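PDB 6IJ1: prenylcyclase from Actinoplanes teichomyceticus, which probably acts on a prenyl substrate as a cyclase or transferase, its exact substrate and product not being established. Local coordinates for residues A[157-162]-A[190-195]; A[89-94]-A[127-132]; A[201-206]-A[249-254]; A[194-199]-A[290-295]; A[148-153]-A[294-299]. All coordinates share one frame; numbering follows the deposited sequence.

Contact 1: A[157-162]-A[190-195]; sequences HVCVTA and WPAYWW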
# COMPACT_ATOMS: atom_id res chain seq x y z
N HIS A 157 -8.26 3.80 10.08
CA HIS A 157 -7.58 2.59 9.59
C HIS A 157 -6.08 2.85 9.65
O HIS A 157 -5.57 3.77 8.99
CB HIS A 157 -8.01 2.33 8.18
CG HIS A 157 -9.47 1.98 8.11
ND1 HIS A 157 -10.27 2.30 7.04
CD2 HIS A 157 -10.25 1.27 8.96
CE1 HIS A 157 -11.51 1.87 7.27
NE2 HIS A 157 -11.53 1.25 8.43
N VAL A 158 -5.37 1.99 10.40
CA VAL A 158 -3.95 2.27 10.63
C VAL A 158 -3.13 2.10 9.34
O VAL A 158 -2.15 2.83 9.13
CB VAL A 158 -3.42 1.39 11.77
CG1 VAL A 158 -1.92 1.56 11.94
CG2 VAL A 158 -4.10 1.73 13.08
N CYS A 159 -3.50 1.16 8.45
CA CYS A 159 -2.74 1.00 7.20
C CYS A 159 -2.88 2.20 6.26
O CYS A 159 -1.90 2.62 5.65
CB CYS A 159 -3.23 -0.30 6.48
SG CYS A 159 -5.07 -0.46 6.42
N VAL A 160 -4.09 2.76 6.17
CA VAL A 160 -4.30 3.96 5.35
C VAL A 160 -3.60 5.13 6.00
O VAL A 160 -2.95 5.93 5.32
CB VAL A 160 -5.81 4.19 5.21
CG1 VAL A 160 -6.06 5.50 4.47
CG2 VAL A 160 -6.45 2.96 4.47
N THR A 161 -3.71 5.23 7.33
CA THR A 161 -3.01 6.32 8.04
C THR A 161 -1.52 6.21 7.81
O THR A 161 -0.84 7.23 7.55
CB THR A 161 -3.31 6.24 9.51
OG1 THR A 161 -4.72 6.22 9.73
CG2 THR A 161 -2.70 7.42 10.29
N ALA A 162 -0.98 4.99 7.88
CA ALA A 162 0.46 4.80 7.68
C ALA A 162 0.90 5.29 6.31
O ALA A 162 1.98 5.87 6.20
CB ALA A 162 0.79 3.30 7.84
N TRP A 190 2.83 -2.12 13.47
CA TRP A 190 1.52 -1.52 13.38
C TRP A 190 0.54 -2.52 12.79
O TRP A 190 0.90 -3.22 11.85
CB TRP A 190 1.51 -0.30 12.48
CG TRP A 190 2.08 0.98 13.10
CD1 TRP A 190 1.34 1.96 13.70
CD2 TRP A 190 3.45 1.43 13.14
NE1 TRP A 190 2.15 2.99 14.11
CE2 TRP A 190 3.45 2.69 13.81
CE3 TRP A 190 4.67 0.85 12.77
CZ2 TRP A 190 4.60 3.43 14.04
CZ3 TRP A 190 5.85 1.61 12.96
CH2 TRP A 190 5.79 2.89 13.61
N PRO A 191 -0.69 -2.52 13.25
CA PRO A 191 -1.70 -3.38 12.66
C PRO A 191 -2.25 -2.76 11.37
O PRO A 191 -2.08 -1.58 11.11
CB PRO A 191 -2.76 -3.39 13.76
CG PRO A 191 -2.71 -2.00 14.28
CD PRO A 191 -1.23 -1.71 14.37
N ALA A 192 -2.92 -3.59 10.56
CA ALA A 192 -3.52 -3.16 9.31
C ALA A 192 -5.01 -3.49 9.37
O ALA A 192 -5.40 -4.47 10.01
CB ALA A 192 -2.92 -3.89 8.10
N TYR A 193 -5.83 -2.69 8.69
CA TYR A 193 -7.23 -3.03 8.55
C TYR A 193 -7.46 -3.89 7.33
O TYR A 193 -8.03 -4.99 7.44
CB TYR A 193 -8.05 -1.74 8.46
CG TYR A 193 -9.57 -1.94 8.47
CD1 TYR A 193 -10.26 -2.21 9.69
CD2 TYR A 193 -10.32 -1.82 7.28
CE1 TYR A 193 -11.67 -2.32 9.67
CE2 TYR A 193 -11.73 -1.93 7.29
CZ TYR A 193 -12.36 -2.19 8.50
OH TYR A 193 -13.74 -2.29 8.44
N TRP A 194 -6.98 -3.45 6.16
CA TRP A 194 -7.28 -4.12 4.91
C TRP A 194 -6.31 -5.24 4.55
O TRP A 194 -6.47 -5.80 3.46
CB TRP A 194 -7.31 -3.11 3.73
CG TRP A 194 -8.34 -2.00 3.91
CD1 TRP A 194 -8.10 -0.71 4.21
CD2 TRP A 194 -9.76 -2.12 3.71
NE1 TRP A 194 -9.29 0.01 4.23
CE2 TRP A 194 -10.32 -0.85 3.93
CE3 TRP A 194 -10.59 -3.18 3.36
CZ2 TRP A 194 -11.67 -0.59 3.83
CZ3 TRP A 194 -11.96 -2.94 3.25
CH2 TRP A 194 -12.48 -1.66 3.50
N TRP A 195 -5.27 -5.48 5.33
CA TRP A 195 -4.20 -6.39 4.89
C TRP A 195 -3.99 -7.46 5.93
O TRP A 195 -4.02 -7.20 7.13
CB TRP A 195 -2.87 -5.63 4.65
CG TRP A 195 -3.08 -4.59 3.60
CD1 TRP A 195 -3.41 -3.26 3.81
CD2 TRP A 195 -2.95 -4.75 2.17
NE1 TRP A 195 -3.52 -2.60 2.58
CE2 TRP A 195 -3.23 -3.49 1.57
CE3 TRP A 195 -2.65 -5.84 1.33
CZ2 TRP A 195 -3.24 -3.32 0.18
CZ3 TRP A 195 -2.64 -5.65 -0.05
CH2 TRP A 195 -2.93 -4.41 -0.62
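The sulfur of C159 is gripped by two backbone N-H groups: Y193 N lies 3.3 Å from C159 SG, and W194 N approaches the same atom along a nearly straight line (172°). With SG set between the backbone N and the carbonyl carbon (chi1 47°), the sulfur faces these successive N-H groups, and CB is left against A192 CB and the edge of the W195 ring. Just before helix 158-164, H157 stacks face to face with Y193, centroids 3.9 Å apart, its NE2 over the centre of the phenol ring. W194 turns its edge toward an imidazole face, completing an aromatic cluster, but its NE1 bonds T131 OG1, the hydroxyl that H157 ND1 also meets. Histidine suits this place because NE2 bonds G152 O too. W190 ends a Q-x3-G-x-W sequence that begins at Q184, resembling the QW motifs of terpene cyclases. Its indole meets V158 through CD1, 3.7 Å from V158 CG1, and passes its N-H to L180 O. V160 CG2 touches the rim of W194.

Contact 2: A[89-94]-A[127-132]; sequences EDADST and GLVSTY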
# COMPACT_ATOMS: atom_id res chain seq x y z
N GLU A 89 -15.05 7.05 -4.08
CA GLU A 89 -13.66 7.49 -3.84
C GLU A 89 -13.23 7.23 -2.40
O GLU A 89 -14.03 7.24 -1.46
CB GLU A 89 -13.52 8.98 -4.18
CG GLU A 89 -13.64 9.26 -5.70
CD GLU A 89 -15.06 8.99 -6.23
OE1 GLU A 89 -16.04 9.42 -5.61
OE2 GLU A 89 -15.17 8.30 -7.27
N ASP A 90 -11.92 6.97 -2.22
CA ASP A 90 -11.44 6.59 -0.90
C ASP A 90 -10.08 7.24 -0.65
O ASP A 90 -9.38 7.68 -1.57
CB ASP A 90 -11.31 5.06 -0.77
CG ASP A 90 -10.15 4.52 -1.56
OD1 ASP A 90 -10.29 4.19 -2.76
OD2 ASP A 90 -9.06 4.39 -0.94
N ALA A 91 -9.79 7.38 0.64
CA ALA A 91 -8.56 8.09 1.05
C ALA A 91 -7.30 7.37 0.64
O ALA A 91 -6.27 8.01 0.41
CB ALA A 91 -8.54 8.28 2.57
N ASP A 92 -7.31 6.02 0.60
CA ASP A 92 -6.06 5.36 0.25
C ASP A 92 -5.72 5.57 -1.23
O ASP A 92 -4.61 5.97 -1.56
CB ASP A 92 -6.17 3.86 0.59
CG ASP A 92 -4.81 3.19 0.66
OD1 ASP A 92 -3.92 3.69 1.38
OD2 ASP A 92 -4.59 2.19 -0.08
N SER A 93 -6.66 5.30 -2.15
CA SER A 93 -6.41 5.53 -3.56
C SER A 93 -5.99 6.99 -3.83
O SER A 93 -5.02 7.26 -4.56
CB SER A 93 -7.68 5.21 -4.41
OG SER A 93 -8.07 3.85 -4.17
N THR A 94 -6.69 7.94 -3.19
CA THR A 94 -6.35 9.35 -3.33
C THR A 94 -4.93 9.59 -2.85
O THR A 94 -4.16 10.28 -3.50
CB THR A 94 -7.34 10.17 -2.54
OG1 THR A 94 -8.67 9.88 -3.07
CG2 THR A 94 -7.04 11.65 -2.59
N GLY A 127 -6.74 11.17 15.22
CA GLY A 127 -5.60 11.30 14.33
C GLY A 127 -5.54 10.25 13.25
O GLY A 127 -4.82 10.45 12.28
N LEU A 128 -6.28 9.15 13.39
CA LEU A 128 -6.31 8.19 12.29
C LEU A 128 -7.16 8.67 11.13
O LEU A 128 -8.07 9.50 11.26
CB LEU A 128 -6.84 6.85 12.77
CG LEU A 128 -5.98 6.25 13.89
CD1 LEU A 128 -6.58 4.88 14.26
CD2 LEU A 128 -4.51 6.13 13.51
N VAL A 129 -6.85 8.13 9.95
CA VAL A 129 -7.52 8.43 8.71
C VAL A 129 -8.40 7.25 8.32
O VAL A 129 -7.93 6.10 8.33
CB VAL A 129 -6.49 8.71 7.60
CG1 VAL A 129 -7.16 9.06 6.31
CG2 VAL A 129 -5.55 9.88 8.02
N SER A 130 -9.67 7.52 8.03
CA SER A 130 -10.53 6.45 7.57
C SER A 130 -10.41 6.27 6.06
O SER A 130 -10.10 7.20 5.32
CB SER A 130 -12.01 6.71 7.91
OG SER A 130 -12.48 7.91 7.28
N THR A 131 -10.80 5.07 5.58
CA THR A 131 -10.78 4.89 4.13
C THR A 131 -11.92 5.65 3.44
O THR A 131 -11.76 6.15 2.31
CB THR A 131 -10.88 3.38 3.85
OG1 THR A 131 -9.73 2.75 4.42
CG2 THR A 131 -10.87 3.09 2.36
N TYR A 132 -13.09 5.66 4.08
CA TYR A 132 -14.27 6.31 3.54
C TYR A 132 -14.85 7.25 4.59
O TYR A 132 -14.62 7.10 5.79
CB TYR A 132 -15.36 5.25 3.19
CG TYR A 132 -14.93 4.24 2.15
CD1 TYR A 132 -14.96 4.53 0.80
CD2 TYR A 132 -14.51 2.95 2.57
CE1 TYR A 132 -14.56 3.56 -0.10
CE2 TYR A 132 -14.14 1.99 1.64
CZ TYR A 132 -14.18 2.33 0.33
OH TYR A 132 -13.77 1.30 -0.52
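The backbone at E89-A91 runs almost antiparallel to V129-Y132, the directions 169° apart, and A91 N bonds T131 O at 2.9 Å. D90, the N-cap of helix 91-104, has its CG between the backbone N and the carbonyl carbon (chi1 72°), which turns the carboxylate back over the first turn. There D90 OD2 takes S93 N at 2.8 Å from above the carboxylate plane, with a weak bond from D92 N, while D90 OD1 receives the S93 hydroxyl on its syn side. The apolar part of the same side chain serves the loop: D90 CB lies 3.7 Å from T131 CG2 and 3.6 Å from Y132 CE1. A91, small enough for this close approach, sets CB 3.3 Å from S130 O and also touches V129 CG1. Were D90 an alanine, S93 N and the S93 hydroxyl would probably lose the carboxylate they share, and the first turn its side-chain cap. T131 sends its hydroxyl the other way, to H157 and W194. The early N-H groups of the helix are shared between two sources, a carbonyl of the loop and an aspartate of its own, so the helix start and the 127-132 loop are fixed together.

Contact 3: A[201-206]-A[249-254]; sequences STALAV and TALALR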
# COMPACT_ATOMS: atom_id res chain seq x y z
N SER A 201 1.39 -2.42 6.96
CA SER A 201 1.20 -1.17 7.71
C SER A 201 2.51 -0.73 8.33
O SER A 201 2.83 0.46 8.36
CB SER A 201 0.13 -1.39 8.78
OG SER A 201 0.29 -2.73 9.36
N THR A 202 3.33 -1.69 8.77
CA THR A 202 4.59 -1.33 9.44
C THR A 202 5.57 -0.68 8.49
O THR A 202 6.21 0.36 8.83
CB THR A 202 5.19 -2.58 10.12
OG1 THR A 202 4.22 -3.07 11.04
CG2 THR A 202 6.50 -2.26 10.87
N ALA A 203 5.75 -1.27 7.30
CA ALA A 203 6.69 -0.70 6.33
C ALA A 203 6.24 0.67 5.86
O ALA A 203 7.06 1.59 5.77
CB ALA A 203 6.85 -1.64 5.11
N LEU A 204 4.95 0.84 5.57
CA LEU A 204 4.50 2.16 5.12
C LEU A 204 4.65 3.18 6.23
O LEU A 204 5.06 4.31 5.96
CB LEU A 204 3.05 2.09 4.63
CG LEU A 204 2.81 1.11 3.46
CD1 LEU A 204 1.37 1.38 2.95
CD2 LEU A 204 3.82 1.21 2.35
N ALA A 205 4.33 2.77 7.47
CA ALA A 205 4.44 3.70 8.60
C ALA A 205 5.87 4.19 8.76
O ALA A 205 6.13 5.41 8.86
CB ALA A 205 3.99 3.03 9.88
N VAL A 206 6.84 3.28 8.73
CA VAL A 206 8.20 3.77 9.00
C VAL A 206 8.75 4.58 7.85
O VAL A 206 9.53 5.51 8.06
CB VAL A 206 9.15 2.63 9.38
CG1 VAL A 206 8.71 2.03 10.67
CG2 VAL A 206 9.35 1.57 8.28
N THR A 249 7.90 -10.46 2.73
CA THR A 249 9.36 -10.41 2.82
C THR A 249 9.86 -9.03 2.38
O THR A 249 10.74 -8.44 3.02
CB THR A 249 9.94 -11.53 1.93
OG1 THR A 249 9.48 -12.75 2.45
CG2 THR A 249 11.48 -11.57 2.03
N ALA A 250 9.34 -8.52 1.26
CA ALA A 250 9.73 -7.21 0.77
C ALA A 250 9.39 -6.11 1.77
O ALA A 250 10.21 -5.21 2.03
CB ALA A 250 9.02 -6.94 -0.56
N LEU A 251 8.21 -6.20 2.37
CA LEU A 251 7.80 -5.19 3.33
C LEU A 251 8.62 -5.29 4.60
O LEU A 251 8.99 -4.24 5.16
CB LEU A 251 6.30 -5.34 3.62
CG LEU A 251 5.46 -5.01 2.40
CD1 LEU A 251 4.07 -5.66 2.53
CD2 LEU A 251 5.35 -3.47 2.18
N ALA A 252 8.95 -6.49 5.07
CA ALA A 252 9.80 -6.58 6.26
C ALA A 252 11.17 -6.00 5.97
O ALA A 252 11.72 -5.28 6.82
CB ALA A 252 9.93 -8.05 6.71
N LEU A 253 11.76 -6.30 4.80
CA LEU A 253 13.04 -5.70 4.41
C LEU A 253 12.97 -4.18 4.54
O LEU A 253 13.86 -3.53 5.13
CB LEU A 253 13.37 -6.14 2.97
CG LEU A 253 14.72 -5.79 2.39
CD1 LEU A 253 14.93 -6.62 1.11
CD2 LEU A 253 14.82 -4.27 2.02
N ARG A 254 11.90 -3.59 3.99
CA ARG A 254 11.77 -2.13 3.97
C ARG A 254 11.62 -1.57 5.37
O ARG A 254 12.22 -0.50 5.63
CB ARG A 254 10.56 -1.79 3.13
CG ARG A 254 10.85 -1.91 1.66
CD ARG A 254 9.60 -1.95 0.77
NE ARG A 254 8.87 -0.68 0.91
CZ ARG A 254 7.72 -0.45 0.30
NH1 ARG A 254 7.18 -1.41 -0.47
NH2 ARG A 254 7.12 0.71 0.50
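A203 makes the tight part of this contact: its CB sits 3.4 Å from L251 O and 3.8 Å from L251 CD2. A methyl group suits the close approach of segments 201-206 and 249-254, whose axes pass 8.3 Å apart at 33°. L251 has CG anti to its carbonyl carbon (chi1 -67°), and its CD2 branch comes to rest on the A203 methyl. Two helices running in broadly the same direction, with helix 216-229 lying between them in sequence, are consistent with the alpha/alpha barrel of terpene cyclases and their relatives. Away from A203 contacts are sparse, though still buried: V206 CG2 comes no nearer than 4.4 Å to R254 O, and L204 CD2 makes a single oblique touch on R254 NH2. The R254 guanidinium forms a salt bridge with E207, so a charge inside the protein has its mate. Helix 327-341 packs against L251 and R254, and a bound imidazole, probably from the crystallisation liquor, lies about 4 Å from the L204 side chain and may mark a pocket.

Contact 4: A[194-199]-A[290-295]; sequences WWIDPE and RLRMVL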
# COMPACT_ATOMS: atom_id res chain seq x y z
N TRP A 194 -6.98 -3.45 6.16
CA TRP A 194 -7.28 -4.12 4.91
C TRP A 194 -6.31 -5.24 4.55
O TRP A 194 -6.47 -5.80 3.46
CB TRP A 194 -7.31 -3.11 3.73
CG TRP A 194 -8.34 -2.00 3.91
CD1 TRP A 194 -8.10 -0.71 4.21
CD2 TRP A 194 -9.76 -2.12 3.71
NE1 TRP A 194 -9.29 0.01 4.23
CE2 TRP A 194 -10.32 -0.85 3.93
CE3 TRP A 194 -10.59 -3.18 3.36
CZ2 TRP A 194 -11.67 -0.59 3.83
CZ3 TRP A 194 -11.96 -2.94 3.25
CH2 TRP A 194 -12.48 -1.66 3.50
N TRP A 195 -5.27 -5.48 5.33
CA TRP A 195 -4.20 -6.39 4.89
C TRP A 195 -3.99 -7.46 5.93
O TRP A 195 -4.02 -7.20 7.13
CB TRP A 195 -2.87 -5.63 4.65
CG TRP A 195 -3.08 -4.59 3.60
CD1 TRP A 195 -3.41 -3.26 3.81
CD2 TRP A 195 -2.95 -4.75 2.17
NE1 TRP A 195 -3.52 -2.60 2.58
CE2 TRP A 195 -3.23 -3.49 1.57
CE3 TRP A 195 -2.65 -5.84 1.33
CZ2 TRP A 195 -3.24 -3.32 0.18
CZ3 TRP A 195 -2.64 -5.65 -0.05
CH2 TRP A 195 -2.93 -4.41 -0.62
N ILE A 196 -3.75 -8.69 5.44
CA ILE A 196 -3.43 -9.83 6.30
C ILE A 196 -2.07 -9.65 6.99
O ILE A 196 -1.90 -10.08 8.13
CB ILE A 196 -3.44 -11.09 5.42
CG1 ILE A 196 -4.88 -11.41 5.03
CG2 ILE A 196 -2.74 -12.24 6.13
CD1 ILE A 196 -5.73 -11.87 6.21
N ASP A 197 -1.12 -9.03 6.31
CA ASP A 197 0.26 -8.97 6.77
C ASP A 197 0.50 -7.63 7.47
O ASP A 197 0.48 -6.61 6.80
CB ASP A 197 1.21 -9.11 5.58
CG ASP A 197 1.02 -10.42 4.83
OD1 ASP A 197 1.05 -11.50 5.47
OD2 ASP A 197 0.85 -10.38 3.59
N PRO A 198 0.79 -7.62 8.77
CA PRO A 198 1.13 -6.35 9.43
C PRO A 198 2.43 -5.77 8.93
O PRO A 198 2.70 -4.58 9.21
CB PRO A 198 1.22 -6.74 10.91
CG PRO A 198 1.61 -8.20 10.89
CD PRO A 198 0.80 -8.75 9.69
N GLU A 199 3.24 -6.55 8.19
CA GLU A 199 4.38 -5.94 7.53
C GLU A 199 3.98 -4.78 6.62
O GLU A 199 4.79 -3.89 6.39
CB GLU A 199 5.12 -7.00 6.69
CG GLU A 199 5.83 -8.12 7.54
CD GLU A 199 4.89 -9.21 8.03
OE1 GLU A 199 3.66 -9.18 7.83
OE2 GLU A 199 5.43 -10.13 8.71
N ARG A 290 -2.07 -9.91 -0.10
CA ARG A 290 -3.32 -10.53 0.36
C ARG A 290 -4.13 -9.49 1.11
O ARG A 290 -3.77 -9.07 2.22
CB ARG A 290 -3.04 -11.76 1.24
CG ARG A 290 -2.19 -12.85 0.53
CD ARG A 290 -2.75 -13.25 -0.87
NE ARG A 290 -3.85 -14.20 -0.81
CZ ARG A 290 -3.70 -15.54 -0.73
NH1 ARG A 290 -2.55 -16.08 -0.62
NH2 ARG A 290 -4.73 -16.32 -0.66
N LEU A 291 -5.20 -9.05 0.47
CA LEU A 291 -6.05 -7.96 0.92
C LEU A 291 -7.28 -8.59 1.53
O LEU A 291 -7.96 -9.40 0.88
CB LEU A 291 -6.41 -7.10 -0.31
CG LEU A 291 -7.04 -5.72 -0.23
CD1 LEU A 291 -7.18 -5.29 -1.68
CD2 LEU A 291 -8.39 -5.93 0.39
N ARG A 292 -7.62 -8.23 2.76
CA ARG A 292 -8.86 -8.75 3.34
C ARG A 292 -9.94 -7.70 3.21
O ARG A 292 -9.79 -6.57 3.71
CB ARG A 292 -8.66 -9.20 4.78
CG ARG A 292 -8.14 -8.14 5.74
CD ARG A 292 -7.84 -8.76 7.12
NE ARG A 292 -7.39 -7.75 8.07
CZ ARG A 292 -6.86 -8.03 9.24
NH1 ARG A 292 -6.78 -9.31 9.68
NH2 ARG A 292 -6.41 -7.06 10.03
N MET A 293 -11.00 -8.05 2.48
CA MET A 293 -12.13 -7.13 2.30
C MET A 293 -13.01 -7.22 3.56
O MET A 293 -13.98 -7.98 3.64
CB MET A 293 -12.92 -7.48 1.03
CG MET A 293 -12.28 -7.05 -0.26
SD MET A 293 -12.02 -5.26 -0.28
CE MET A 293 -13.69 -4.72 0.02
N VAL A 294 -12.61 -6.44 4.58
CA VAL A 294 -13.30 -6.47 5.86
C VAL A 294 -14.78 -6.16 5.64
O VAL A 294 -15.16 -5.35 4.80
CB VAL A 294 -12.69 -5.41 6.80
CG1 VAL A 294 -13.27 -5.54 8.25
CG2 VAL A 294 -11.17 -5.60 6.91
N LEU A 295 -15.61 -6.82 6.44
CA LEU A 295 -17.03 -6.54 6.28
C LEU A 295 -17.31 -5.12 6.74
O LEU A 295 -16.70 -4.66 7.69
CB LEU A 295 -17.87 -7.54 7.08
CG LEU A 295 -17.80 -8.97 6.46
CD1 LEU A 295 -18.20 -9.96 7.54
CD2 LEU A 295 -18.57 -9.08 5.16
O HOH W 1 -1.27 -8.64 3.39
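A single beta bridge, W195 with L291, joins the loop ahead of helix 198-209 to strand 291-292. R292 N bonds W194 O at 2.8 Å, and I196 N gives R290 O a nearly straight bond of 3.2 Å (176°). The bridged pair itself is the non-hydrogen-bonded kind. Water 1 extends the link beyond I196, donating to R290 O and D197 OD2 and accepting from D197 N. L291 lays CB over one face of the W195 ring, 4.0 Å from W195 CZ3, and M293, at the centre of an inverse gamma turn, brings CE to 4.1 Å from W194 CZ3. R292 stretches out from CG to NE, its CD 3.9 Å from I196 CD1, with W195 O above one face of the guanidinium. R292 NE bonds Y193 O, and NH2 bonds A192 O and forms a salt bridge with D302; a long cation with several N-H groups suits this place. A methionine in its place would probably leave D302 without its charge partner and those two carbonyls without their donors. The single antiparallel bridge thus joins the loop to 291-292, one of the two outermost strands of a small mixed three-stranded sheet.

Contact 5: A[148-153]-A[294-299]; sequences PSWDGW and VLPWET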
# COMPACT_ATOMS: atom_id res chain seq x y z
N PRO A 148 -26.04 -3.85 7.45
CA PRO A 148 -26.62 -3.16 8.61
C PRO A 148 -25.87 -1.92 9.02
O PRO A 148 -26.46 -1.02 9.63
CB PRO A 148 -26.58 -4.24 9.71
CG PRO A 148 -25.56 -5.20 9.28
CD PRO A 148 -25.58 -5.21 7.77
N SER A 149 -24.57 -1.83 8.70
CA SER A 149 -23.80 -0.67 9.13
C SER A 149 -22.49 -0.64 8.32
O SER A 149 -21.99 -1.71 7.94
CB SER A 149 -23.50 -0.77 10.61
OG SER A 149 -22.44 0.08 10.97
N TRP A 150 -22.04 0.57 7.95
CA TRP A 150 -20.75 0.78 7.28
C TRP A 150 -19.73 1.41 8.23
O TRP A 150 -18.66 1.90 7.77
CB TRP A 150 -20.93 1.61 6.01
CG TRP A 150 -21.90 1.03 5.07
CD1 TRP A 150 -23.30 1.14 5.12
CD2 TRP A 150 -21.62 0.24 3.90
NE1 TRP A 150 -23.86 0.46 4.07
CE2 TRP A 150 -22.87 -0.11 3.31
CE3 TRP A 150 -20.44 -0.21 3.29
CZ2 TRP A 150 -22.96 -0.87 2.12
CZ3 TRP A 150 -20.54 -0.99 2.10
CH2 TRP A 150 -21.79 -1.30 1.54
N ASP A 151 -19.96 1.35 9.53
CA ASP A 151 -19.10 2.02 10.49
C ASP A 151 -17.67 1.46 10.53
O ASP A 151 -16.75 2.19 10.91
CB ASP A 151 -19.65 1.92 11.92
CG ASP A 151 -20.90 2.77 12.15
OD1 ASP A 151 -21.39 3.49 11.23
OD2 ASP A 151 -21.39 2.68 13.30
N GLY A 152 -17.46 0.17 10.22
CA GLY A 152 -16.09 -0.34 10.13
C GLY A 152 -15.32 0.39 9.06
O GLY A 152 -14.17 0.81 9.27
N TRP A 153 -15.93 0.54 7.88
CA TRP A 153 -15.30 1.15 6.71
C TRP A 153 -15.07 2.64 6.89
O TRP A 153 -14.22 3.22 6.19
CB TRP A 153 -16.14 0.89 5.45
CG TRP A 153 -15.97 -0.49 4.91
CD1 TRP A 153 -15.45 -1.56 5.57
CD2 TRP A 153 -16.32 -0.91 3.62
NE1 TRP A 153 -15.45 -2.67 4.70
CE2 TRP A 153 -15.97 -2.29 3.52
CE3 TRP A 153 -16.85 -0.25 2.51
CZ2 TRP A 153 -16.16 -3.02 2.34
CZ3 TRP A 153 -17.03 -0.99 1.32
CH2 TRP A 153 -16.69 -2.36 1.27
N VAL A 294 -12.61 -6.44 4.58
CA VAL A 294 -13.30 -6.47 5.86
C VAL A 294 -14.78 -6.16 5.64
O VAL A 294 -15.16 -5.35 4.80
CB VAL A 294 -12.69 -5.41 6.80
CG1 VAL A 294 -13.27 -5.54 8.25
CG2 VAL A 294 -11.17 -5.60 6.91
N LEU A 295 -15.61 -6.82 6.44
CA LEU A 295 -17.03 -6.54 6.28
C LEU A 295 -17.31 -5.12 6.74
O LEU A 295 -16.70 -4.66 7.69
CB LEU A 295 -17.87 -7.54 7.08
CG LEU A 295 -17.80 -8.97 6.46
CD1 LEU A 295 -18.20 -9.96 7.54
CD2 LEU A 295 -18.57 -9.08 5.16
N PRO A 296 -18.27 -4.44 6.11
CA PRO A 296 -18.48 -2.99 6.36
C PRO A 296 -18.75 -2.62 7.81
O PRO A 296 -18.39 -1.50 8.23
CB PRO A 296 -19.68 -2.66 5.49
CG PRO A 296 -19.49 -3.60 4.30
CD PRO A 296 -18.91 -4.86 4.86
N TRP A 297 -19.36 -3.51 8.59
CA TRP A 297 -19.69 -3.23 9.96
C TRP A 297 -18.66 -3.75 10.91
O TRP A 297 -18.79 -3.57 12.13
CB TRP A 297 -21.08 -3.88 10.25
CG TRP A 297 -21.15 -5.38 9.87
CD1 TRP A 297 -20.88 -6.44 10.67
CD2 TRP A 297 -21.47 -5.91 8.60
NE1 TRP A 297 -21.02 -7.65 9.96
CE2 TRP A 297 -21.37 -7.33 8.69
CE3 TRP A 297 -21.80 -5.35 7.37
CZ2 TRP A 297 -21.62 -8.17 7.59
CZ3 TRP A 297 -22.05 -6.20 6.28
CH2 TRP A 297 -21.96 -7.60 6.42
N GLU A 298 -17.58 -4.37 10.39
CA GLU A 298 -16.60 -5.00 11.25
C GLU A 298 -15.49 -4.02 11.59
O GLU A 298 -14.88 -3.42 10.69
CB GLU A 298 -16.03 -6.22 10.55
CG GLU A 298 -14.92 -6.85 11.26
CD GLU A 298 -15.31 -7.49 12.59
OE1 GLU A 298 -16.03 -8.54 12.57
OE2 GLU A 298 -14.91 -6.99 13.63
N THR A 299 -15.26 -3.81 12.90
CA THR A 299 -14.18 -2.94 13.36
C THR A 299 -12.96 -3.70 13.83
O THR A 299 -11.92 -3.09 14.09
CB THR A 299 -14.64 -2.03 14.51
OG1 THR A 299 -14.93 -2.83 15.66
CG2 THR A 299 -15.91 -1.33 14.10
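The W297 ring is sandwiched: P148 CD lies over one face, 3.8 Å from W297 CE3, in a CH-pi contact, L295 CB covers the opposite face, and S149 O is in plane at the edge. On the W153 ring, P296 CA sits over a face, 3.5 Å from the centroid of the five-membered ring, while V294 O meets the edge. That edge bond is short, W153 NE1 to V294 O 2.7 Å; the oxygen lies near the indole plane, yet the N-H comes from above the carbonyl plane. A chi2 of 16° accompanies this placing of NE1. Proline suits position 296: its ring wedges between two tryptophans, running alongside both, with P296 CB 3.4 Å from W150 CE3. P296 lies in a type I beta turn from L295 to E298, and its carbonyl faces the other segment, where P296 O takes W153 N at 3.2 Å and a weak bond from G152 N. A CB at G152 would clash with P296 O and E298 O, which explains the glycine. S149 OG accepts D151 N in an ST turn. W153 also meets the W194 ring edge-to-face and lies against Y132. The loop between helices 134-141 and 158-164 is thereby joined to the loop after strand 291-292. Ring faces against proline C-H groups and N-H groups against carbonyls do the joining, so this contact rests on fit and direction, not charge.

How the contacts relate
Contacts 1 to 4 are buried, whereas contact 5 lies farther out, about 21 Å from the centre of the chain, and is partly exposed. Contacts 1 and 4 share W194 and W195, and contacts 4 and 5 share V294 and L295; contact 5 also touches contact 1 where Y193 OH meets E298 O. The T131 hydroxyl links contact 2 to contact 1. Contacts 3 and 4 both use helix 198-209, but contact 3 is plain helix packing with no hydrogen bond across it. Contact 2 depends on one backbone bond beside a helix cap, contact 4 on backbone bonding and an arginine, contact 1 on a thiol and stacked rings, and contact 5 on CH-pi contacts and N-H to carbonyl bonds.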